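Local coordinates for uncharacterized conserved protein (Staphylococcus epidermidis, PDB 3FRM) that is of unknown function but carries a region related to GNAT acetyltransferases, so it may bind an acyl-CoA-like ligand and transfer an acyl group, at residues A107-I121 / G203-N217. Numbering follows the deposited sequence.
Sequences AKALKELSRKRDVDI and GIGSEIQAYVGRMAN. With SO4 (sulfate ion), chain H.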
loop_
_atom_site.group_PDB
_atom_site.type_symbol
_atom_site.label_atom_id
_atom_site.label_comp_id
_atom_site.label_asym_id
_atom_site.label_seq_id
_atom_site.Cartn_x
_atom_site.Cartn_y
_atom_site.Cartn_z
ATOM N N ALA A 107 7.646 -18.578 -11.062
ATOM C CA ALA A 107 6.511 -19.532 -10.914
ATOM C C ALA A 107 6.613 -20.443 -9.716
ATOM O O ALA A 107 5.681 -20.548 -8.927
ATOM C CB ALA A 107 6.321 -20.385 -12.181
ATOM N N LYS A 108 7.760 -21.114 -9.587
ATOM C CA LYS A 108 7.963 -22.111 -8.546
ATOM C C LYS A 108 7.613 -21.515 -7.168
ATOM O O LYS A 108 7.051 -22.193 -6.310
ATOM C CB LYS A 108 9.418 -22.647 -8.607
ATOM C CG LYS A 108 10.095 -22.870 -7.275
ATOM C CD LYS A 108 11.386 -23.735 -7.433
ATOM C CE LYS A 108 11.568 -24.738 -6.294
ATOM N NZ LYS A 108 12.869 -25.340 -6.499
ATOM N N ALA A 109 7.927 -20.239 -6.968
ATOM C CA ALA A 109 7.704 -19.603 -5.674
ATOM C C ALA A 109 6.206 -19.555 -5.353
ATOM O O ALA A 109 5.822 -19.641 -4.201
ATOM C CB ALA A 109 8.334 -18.208 -5.629
ATOM N N LEU A 110 5.369 -19.441 -6.374
ATOM C CA LEU A 110 3.915 -19.470 -6.208
ATOM C C LEU A 110 3.390 -20.917 -6.123
ATOM O O LEU A 110 2.373 -21.181 -5.460
ATOM C CB LEU A 110 3.253 -18.761 -7.391
ATOM C CG LEU A 110 2.763 -17.303 -7.397
ATOM C CD1 LEU A 110 3.237 -16.381 -6.277
ATOM C CD2 LEU A 110 3.032 -16.666 -8.752
ATOM N N LYS A 111 4.042 -21.850 -6.812
ATOM C CA LYS A 111 3.646 -23.261 -6.736
ATOM C C LYS A 111 3.740 -23.709 -5.273
ATOM O O LYS A 111 2.840 -24.316 -4.706
ATOM C CB LYS A 111 4.614 -24.134 -7.555
ATOM C CG LYS A 111 4.567 -23.951 -9.060
ATOM C CD LYS A 111 5.524 -24.933 -9.797
ATOM C CE LYS A 111 5.696 -24.422 -11.239
ATOM N NZ LYS A 111 6.431 -25.382 -12.100
ATOM N N GLU A 112 4.887 -23.406 -4.684
ATOM C CA GLU A 112 5.181 -23.662 -3.274
ATOM C C GLU A 112 4.050 -23.205 -2.304
ATOM O O GLU A 112 3.938 -23.744 -1.209
ATOM C CB GLU A 112 6.488 -22.929 -2.937
ATOM C CG GLU A 112 7.088 -23.305 -1.623
ATOM C CD GLU A 112 6.426 -22.602 -0.425
ATOM O OE1 GLU A 112 5.753 -21.536 -0.618
ATOM O OE2 GLU A 112 6.600 -23.127 0.710
ATOM N N LEU A 113 3.241 -22.208 -2.677
ATOM C CA LEU A 113 2.235 -21.670 -1.731
ATOM C C LEU A 113 1.078 -22.611 -1.395
ATOM O O LEU A 113 0.342 -22.393 -0.416
ATOM C CB LEU A 113 1.642 -20.387 -2.256
ATOM C CG LEU A 113 2.158 -19.044 -1.775
ATOM C CD1 LEU A 113 3.509 -19.079 -1.096
ATOM C CD2 LEU A 113 2.140 -18.096 -2.940
ATOM N N SER A 114 0.911 -23.634 -2.230
ATOM C CA SER A 114 -0.245 -24.544 -2.140
ATOM C C SER A 114 -0.238 -25.349 -0.867
ATOM O O SER A 114 0.813 -25.764 -0.410
ATOM C CB SER A 114 -0.332 -25.514 -3.326
ATOM O OG SER A 114 -1.714 -25.729 -3.624
ATOM N N ARG A 115 -1.422 -25.538 -0.299
ATOM C CA ARG A 115 -1.563 -26.292 0.926
ATOM C C ARG A 115 -2.666 -27.368 0.834
ATOM O O ARG A 115 -3.003 -28.021 1.835
ATOM C CB ARG A 115 -1.789 -25.335 2.096
ATOM C CG ARG A 115 -0.697 -25.322 3.187
ATOM C CD ARG A 115 0.751 -25.591 2.726
ATOM N NE ARG A 115 1.675 -24.585 3.284
ATOM C CZ ARG A 115 2.874 -24.260 2.778
ATOM N NH1 ARG A 115 3.612 -23.308 3.360
ATOM N NH2 ARG A 115 3.341 -24.864 1.689
ATOM N N LYS A 116 -3.189 -27.574 -0.378
ATOM C CA LYS A 116 -4.270 -28.539 -0.646
ATOM C C LYS A 116 -5.514 -28.214 0.158
ATOM O O LYS A 116 -6.241 -29.116 0.580
ATOM C CB LYS A 116 -3.811 -29.994 -0.410
ATOM C CG LYS A 116 -2.726 -30.453 -1.374
ATOM C CD LYS A 116 -3.315 -31.005 -2.665
ATOM C CE LYS A 116 -3.562 -32.515 -2.545
ATOM N NZ LYS A 116 -4.638 -32.987 -3.490
ATOM N N ARG A 117 -5.739 -26.916 0.374
ATOM C CA ARG A 117 -6.971 -26.454 0.985
ATOM C C ARG A 117 -8.135 -26.938 0.121
ATOM O O ARG A 117 -7.934 -27.281 -1.042
ATOM C CB ARG A 117 -6.964 -24.947 1.123
ATOM C CG ARG A 117 -5.915 -24.439 2.079
ATOM C CD ARG A 117 -5.447 -23.028 1.654
ATOM N NE ARG A 117 -4.302 -22.547 2.446
ATOM C CZ ARG A 117 -3.075 -22.233 1.998
ATOM N NH1 ARG A 117 -2.734 -22.305 0.706
ATOM N NH2 ARG A 117 -2.176 -21.822 2.877
ATOM N N ASP A 118 -9.336 -27.039 0.680
ATOM C CA ASP A 118 -10.504 -27.256 -0.180
ATOM C C ASP A 118 -11.047 -25.948 -0.810
ATOM O O ASP A 118 -11.920 -25.258 -0.252
ATOM C CB ASP A 118 -11.607 -28.029 0.521
ATOM C CG ASP A 118 -12.725 -28.419 -0.434
ATOM O OD1 ASP A 118 -13.105 -29.594 -0.451
ATOM O OD2 ASP A 118 -13.212 -27.565 -1.194
ATOM N N VAL A 119 -10.521 -25.633 -1.987
ATOM C CA VAL A 119 -10.921 -24.471 -2.742
ATOM C C VAL A 119 -11.002 -24.951 -4.175
ATOM O O VAL A 119 -10.023 -25.419 -4.757
ATOM C CB VAL A 119 -9.849 -23.329 -2.681
ATOM C CG1 VAL A 119 -10.252 -22.203 -3.575
ATOM C CG2 VAL A 119 -9.625 -22.825 -1.262
ATOM N N ASP A 120 -12.162 -24.835 -4.770
ATOM C CA ASP A 120 -12.299 -25.386 -6.072
ATOM C C ASP A 120 -12.145 -24.219 -7.037
ATOM O O ASP A 120 -12.810 -23.203 -6.879
ATOM C CB ASP A 120 -13.638 -26.126 -6.141
ATOM C CG ASP A 120 -14.125 -26.362 -7.563
ATOM O OD1 ASP A 120 -13.322 -26.861 -8.398
ATOM O OD2 ASP A 120 -15.341 -26.082 -7.826
ATOM N N ILE A 121 -11.232 -24.369 -8.005
ATOM C CA ILE A 121 -10.814 -23.285 -8.924
ATOM C C ILE A 121 -11.123 -23.657 -10.359
ATOM O O ILE A 121 -10.639 -24.669 -10.853
ATOM C CB ILE A 121 -9.297 -22.967 -8.830
ATOM C CG1 ILE A 121 -8.869 -22.744 -7.370
ATOM C CG2 ILE A 121 -8.937 -21.744 -9.713
ATOM C CD1 ILE A 121 -7.363 -22.305 -7.145
ATOM N N GLY A 203 -6.060 -18.386 3.170
ATOM C CA GLY A 203 -5.334 -19.299 2.282
ATOM C C GLY A 203 -5.959 -19.396 0.915
ATOM O O GLY A 203 -5.409 -20.023 0.003
ATOM N N ILE A 204 -7.117 -18.768 0.769
ATOM C CA ILE A 204 -7.786 -18.738 -0.511
ATOM C C ILE A 204 -6.993 -18.031 -1.617
ATOM O O ILE A 204 -6.894 -18.575 -2.732
ATOM C CB ILE A 204 -9.177 -18.192 -0.377
ATOM C CG1 ILE A 204 -9.962 -19.110 0.583
ATOM C CG2 ILE A 204 -9.793 -18.062 -1.749
ATOM C CD1 ILE A 204 -11.338 -18.528 0.969
ATOM N N GLY A 205 -6.467 -16.826 -1.337
ATOM C CA GLY A 205 -5.601 -16.130 -2.287
ATOM C C GLY A 205 -4.336 -16.961 -2.565
ATOM O O GLY A 205 -3.872 -17.080 -3.708
ATOM N N SER A 206 -3.747 -17.579 -1.563
ATOM C CA SER A 206 -2.545 -18.292 -1.956
ATOM C C SER A 206 -2.858 -19.569 -2.806
ATOM O O SER A 206 -2.070 -19.927 -3.664
ATOM C CB SER A 206 -1.637 -18.536 -0.775
ATOM O OG SER A 206 -2.133 -19.653 -0.101
ATOM N N GLU A 207 -4.051 -20.171 -2.654
ATOM C CA GLU A 207 -4.443 -21.236 -3.573
ATOM C C GLU A 207 -4.524 -20.726 -5.001
ATOM O O GLU A 207 -3.963 -21.333 -5.906
ATOM C CB GLU A 207 -5.710 -21.991 -3.142
ATOM C CG GLU A 207 -5.487 -23.039 -1.996
ATOM C CD GLU A 207 -4.422 -24.129 -2.266
ATOM O OE1 GLU A 207 -3.870 -24.696 -1.286
ATOM O OE2 GLU A 207 -4.130 -24.431 -3.450
ATOM N N ILE A 208 -5.163 -19.571 -5.186
ATOM C CA ILE A 208 -5.346 -19.001 -6.497
ATOM C C ILE A 208 -4.005 -18.693 -7.111
ATOM O O ILE A 208 -3.786 -18.852 -8.319
ATOM C CB ILE A 208 -6.233 -17.734 -6.453
ATOM C CG1 ILE A 208 -7.691 -18.132 -6.268
ATOM C CG2 ILE A 208 -6.037 -16.870 -7.695
ATOM C CD1 ILE A 208 -8.573 -17.025 -5.570
ATOM N N GLN A 209 -3.079 -18.276 -6.271
ATOM C CA GLN A 209 -1.811 -17.870 -6.766
ATOM C C GLN A 209 -1.019 -19.085 -7.253
ATOM O O GLN A 209 -0.463 -19.059 -8.340
ATOM C CB GLN A 209 -1.084 -17.166 -5.657
ATOM C CG GLN A 209 -0.054 -16.256 -6.166
ATOM C CD GLN A 209 -0.662 -14.988 -6.623
ATOM O OE1 GLN A 209 -1.542 -14.470 -5.973
ATOM N NE2 GLN A 209 -0.191 -14.463 -7.738
ATOM N N ALA A 210 -0.970 -20.142 -6.443
ATOM C CA ALA A 210 -0.278 -21.350 -6.821
ATOM C C ALA A 210 -0.834 -21.981 -8.089
ATOM O O ALA A 210 -0.091 -22.576 -8.862
ATOM C CB ALA A 210 -0.307 -22.379 -5.677
ATOM N N TYR A 211 -2.140 -21.874 -8.281
ATOM C CA TYR A 211 -2.774 -22.348 -9.493
ATOM C C TYR A 211 -2.164 -21.630 -10.705
ATOM O O TYR A 211 -1.658 -22.267 -11.634
ATOM C CB TYR A 211 -4.270 -22.043 -9.414
ATOM C CG TYR A 211 -5.057 -22.638 -10.531
ATOM C CD1 TYR A 211 -5.803 -23.814 -10.333
ATOM C CD2 TYR A 211 -5.084 -22.032 -11.794
ATOM C CE1 TYR A 211 -6.527 -24.394 -11.366
ATOM C CE2 TYR A 211 -5.819 -22.608 -12.845
ATOM C CZ TYR A 211 -6.523 -23.798 -12.611
ATOM O OH TYR A 211 -7.252 -24.368 -13.620
ATOM N N VAL A 212 -2.230 -20.302 -10.686
ATOM C CA VAL A 212 -1.592 -19.492 -11.692
ATOM C C VAL A 212 -0.122 -19.954 -11.860
ATOM O O VAL A 212 0.399 -20.088 -12.978
ATOM C CB VAL A 212 -1.723 -17.996 -11.312
ATOM C CG1 VAL A 212 -0.860 -17.143 -12.181
ATOM C CG2 VAL A 212 -3.221 -17.506 -11.397
ATOM N N GLY A 213 0.531 -20.251 -10.741
ATOM C CA GLY A 213 1.917 -20.664 -10.758
ATOM C C GLY A 213 2.113 -21.953 -11.543
ATOM O O GLY A 213 3.124 -22.089 -12.277
ATOM N N ARG A 214 1.171 -22.900 -11.367
ATOM C CA ARG A 214 1.216 -24.165 -12.076
ATOM C C ARG A 214 0.954 -23.960 -13.559
ATOM O O ARG A 214 1.630 -24.567 -14.381
ATOM C CB ARG A 214 0.278 -25.227 -11.463
ATOM C CG ARG A 214 0.761 -25.773 -10.108
ATOM C CD ARG A 214 -0.146 -26.859 -9.539
ATOM N NE ARG A 214 -1.564 -26.490 -9.533
ATOM C CZ ARG A 214 -2.189 -25.863 -8.540
ATOM N NH1 ARG A 214 -1.533 -25.524 -7.430
ATOM N NH2 ARG A 214 -3.483 -25.571 -8.660
HETATM N N MSE A 215 0.029 -23.074 -13.912
HETATM C CA MSE A 215 -0.118 -22.719 -15.317
HETATM C C MSE A 215 1.139 -22.106 -15.890
HETATM O O MSE A 215 1.464 -22.339 -17.043
HETATM C CB MSE A 215 -1.241 -21.729 -15.553
HETATM C CG MSE A 215 -2.580 -22.236 -15.235
HETATM SE SE MSE A 215 -3.857 -20.776 -15.490
HETATM C CE MSE A 215 -2.812 -19.219 -15.014
ATOM N N ALA A 216 1.858 -21.311 -15.111
ATOM C CA ALA A 216 2.947 -20.560 -15.706
ATOM C C ALA A 216 4.057 -21.422 -16.294
ATOM O O ALA A 216 4.769 -20.986 -17.206
ATOM C CB ALA A 216 3.494 -19.565 -14.726
ATOM N N ASN A 217 4.206 -22.644 -15.780
ATOM C CA ASN A 217 5.379 -23.473 -16.046
ATOM C C ASN A 217 6.628 -22.862 -15.423
ATOM O O ASN A 217 6.685 -22.727 -14.210
ATOM C CB ASN A 217 5.573 -23.716 -17.539
ATOM C CG ASN A 217 4.757 -24.856 -18.039
ATOM O OD1 ASN A 217 3.646 -24.651 -18.559
ATOM N ND2 ASN A 217 5.280 -26.088 -17.874
HETATM S S SO4 H . -4.179 -15.644 1.719
HETATM O O1 SO4 H . -2.939 -16.287 1.287
HETATM O O2 SO4 H . -3.859 -14.227 1.791
HETATM O O3 SO4 H . -5.200 -15.957 0.730
HETATM O O4 SO4 H . -4.566 -16.085 3.059
#
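The guanidinium of R117 is sandwiched between CA of G203, 3.4 Å above one face, and CB of R115 over the centre of the other; CG of E207 meets its edge. The R117 guanidinium and E207 carboxylate planes lie 63° apart, and their salt bridge, NH1 to OE1, is weak as a hydrogen bond at 3.3 Å. R117 NH1 also donates to L113 O. CG2 of I121 lies over one face of the Y211 ring, offset toward its rim, 3.9 Å from the ring centroid in a CH-pi contact.

E207, bent at chi2 (-56°), reaches into the loop following helix 107-111. Both its oxygens are gripped on their syn sides: OE2 takes S114 OG at 2.7 Å, and OE1 takes R115 N at 2.8 Å in a nearly straight bond (168°). With no side chain at G213 and only a methyl at A210, the axes of helices 107-111 and 204-216 come within 7.4 Å.

G203 N and S206 N donate to a sulfate ion, probably from the crystallisation liquor; G205 N does so weakly, and R237 through NH1. This glycine-flanked turn, with backbone N-H groups around an anion at the helix start, is consistent with the pyrophosphate-binding loop of GNAT acetyltransferases.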